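Local coordinates for protein hyaluronidase (Streptomyces koganeiensis, PDB 4UFQ) that probably cleaves hyaluronan, acting as a hyaluronidase, and assembles from three copies of its chain into an elongated, beta-rich trimer, at residues P61-S64 with A65-S69. Sequence-based numbering, arbitrary orientation.
Sequences PGTS and AMYLS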
ATOM      1  N   PRO B  61     -18.172 -16.124   5.127  1.00 32.90           N
ATOM      2  CA  PRO B  61     -17.224 -16.030   4.010  1.00 32.51           C
ATOM      3  C   PRO B  61     -17.775 -15.368   2.738  1.00 34.74           C
ATOM      4  O   PRO B  61     -16.984 -15.059   1.840  1.00 35.60           O
ATOM      5  CB  PRO B  61     -16.864 -17.491   3.734  1.00 39.53           C
ATOM      6  CG  PRO B  61     -18.020 -18.272   4.205  1.00 49.36           C
ATOM      7  CD  PRO B  61     -18.630 -17.508   5.348  1.00 34.62           C
ATOM      8  N   GLY B  62     -19.083 -15.140   2.667  1.00 32.07           N
ATOM      9  CA  GLY B  62     -19.707 -14.643   1.454  1.00 50.29           C
ATOM     10  C   GLY B  62     -19.752 -13.130   1.316  1.00 65.63           C
ATOM     11  O   GLY B  62     -20.192 -12.614   0.292  1.00 33.91           O
ATOM     12  N   THR B  63     -19.284 -12.415   2.332  1.00 41.22           N
ATOM     13  CA  THR B  63     -19.413 -10.961   2.376  1.00 48.39           C
ATOM     14  C   THR B  63     -18.260 -10.336   3.147  1.00 39.94           C
ATOM     15  O   THR B  63     -17.801 -10.911   4.132  1.00 39.84           O
ATOM     16  CB  THR B  63     -20.735 -10.573   3.073  1.00 59.83           C
ATOM     17  OG1 THR B  63     -21.835 -11.074   2.310  1.00 41.35           O
ATOM     18  CG2 THR B  63     -20.884  -9.071   3.212  1.00 46.80           C
ATOM     19  N   SER B  64     -17.803  -9.161   2.706  1.00 32.10           N
ATOM     20  CA  SER B  64     -16.793  -8.409   3.450  1.00 31.21           C
ATOM     21  C   SER B  64     -17.202  -8.265   4.912  1.00 28.77           C
ATOM     22  O   SER B  64     -18.342  -7.976   5.198  1.00 29.47           O
ATOM     23  CB  SER B  64     -16.606  -7.007   2.863  1.00 29.84           C
ATOM     24  OG  SER B  64     -16.091  -7.071   1.551  1.00 29.03           O
ATOM     25  N   ALA B  65     -16.262  -8.456   5.827  1.00 27.88           N
ATOM     26  CA  ALA B  65     -16.529  -8.269   7.247  1.00 27.89           C
ATOM     27  C   ALA B  65     -16.918  -6.822   7.506  1.00 48.72           C
ATOM     28  O   ALA B  65     -17.717  -6.521   8.400  1.00 28.26           O
ATOM     29  CB  ALA B  65     -15.304  -8.637   8.048  1.00 28.02           C
HETATM   30  N   MSE B  66     -16.354  -5.922   6.711  1.00 34.65           N
HETATM   31  CA  MSE B  66     -16.608  -4.508   6.890  1.00 28.10           C
HETATM   32  C   MSE B  66     -16.635  -3.722   5.590  1.00 28.62           C
HETATM   33  O   MSE B  66     -15.725  -3.847   4.750  1.00 28.57           O
HETATM   34  CB  MSE B  66     -15.575  -3.910   7.826  1.00 27.88           C
HETATM   35  CG  MSE B  66     -15.812  -2.461   8.098  1.00 33.21           C
HETATM   36 SE   MSE B  66     -14.634  -1.837   9.495  1.00 40.23          SE
HETATM   37  CE  MSE B  66     -15.090   0.045   9.315  1.00 29.64           C
ATOM     38  N   TYR B  67     -17.663  -2.897   5.435  1.00 32.63           N
ATOM     39  CA  TYR B  67     -17.800  -1.977   4.311  1.00 31.38           C
ATOM     40  C   TYR B  67     -17.671  -0.548   4.804  1.00 29.95           C
ATOM     41  O   TYR B  67     -18.255  -0.191   5.830  1.00 30.45           O
ATOM     42  CB  TYR B  67     -19.186  -2.089   3.677  1.00 32.57           C
ATOM     43  CG  TYR B  67     -19.474  -3.359   2.932  1.00 62.01           C
ATOM     44  CD1 TYR B  67     -18.903  -3.601   1.691  1.00 57.68           C
ATOM     45  CD2 TYR B  67     -20.347  -4.301   3.452  1.00 61.42           C
ATOM     46  CE1 TYR B  67     -19.180  -4.764   0.997  1.00 48.09           C
ATOM     47  CE2 TYR B  67     -20.631  -5.462   2.768  1.00 68.99           C
ATOM     48  CZ  TYR B  67     -20.046  -5.690   1.541  1.00 83.68           C
ATOM     49  OH  TYR B  67     -20.326  -6.843   0.851  1.00 88.15           O
ATOM     50  N   LEU B  68     -16.963   0.276   4.045  1.00 28.55           N
ATOM     51  CA  LEU B  68     -16.869   1.703   4.318  1.00 27.58           C
ATOM     52  C   LEU B  68     -17.062   2.475   3.016  1.00 27.18           C
ATOM     53  O   LEU B  68     -16.379   2.210   2.031  1.00 26.85           O
ATOM     54  CB  LEU B  68     -15.531   2.037   4.956  1.00 26.56           C
ATOM     55  CG  LEU B  68     -15.255   3.514   5.210  1.00 25.86           C
ATOM     56  CD1 LEU B  68     -16.239   4.079   6.229  1.00 26.78           C
ATOM     57  CD2 LEU B  68     -13.846   3.725   5.706  1.00 25.02           C
ATOM     58  N   SER B  69     -18.003   3.415   3.004  1.00 27.55           N
ATOM     59  CA  SER B  69     -18.254   4.219   1.816  1.00 27.54           C
ATOM     60  C   SER B  69     -18.398   5.697   2.153  1.00 32.90           C
ATOM     61  O   SER B  69     -19.158   6.071   3.041  1.00 28.22           O
ATOM     62  CB  SER B  69     -19.480   3.699   1.058  1.00 31.58           C
ATOM     63  OG  SER B  69     -19.684   4.430  -0.147  1.00 29.35           O
TER
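Between Thr63 and Tyr67 the chain bends at Ser64 and Ala65 before straightening into strand 66-69, and this bend lets the Tyr67 ring lean back to Thr63 and Ser64, four and three residues earlier. Ser64 lies beneath one face of the ring in a CH-pi contact, its CB 4.1 Å from the centroid of the Tyr67 ring and only 19° off the normal; a side chain this small fits under the ring. The methyl of Thr63 meets the phenol end obliquely, CG2 standing 3.3 Å from Tyr67 OH and 3.6 Å from Tyr67 CE2. A chi1 of -63° places Thr63 OG1 beside the backbone N and leaves the CG2 methyl anti to it, facing the ring. Both hydroxyls look to other chains, Thr63 OG1 bonding to Gly49 O of the third subunit and Ser64 OG to Gly76 O of the second. Strand 66-69 pairs in parallel ladders with strands of both neighbouring subunits, consistent with the intertwined trimers of phage-fibre proteins, and Ala65 packs its small methyl on Leu68 of the second subunit. No hydrogen bond joins the two segments; van der Waals and CH-pi contacts bring the ring to the bend, whereas the hydroxyls tie the bend into the trimer.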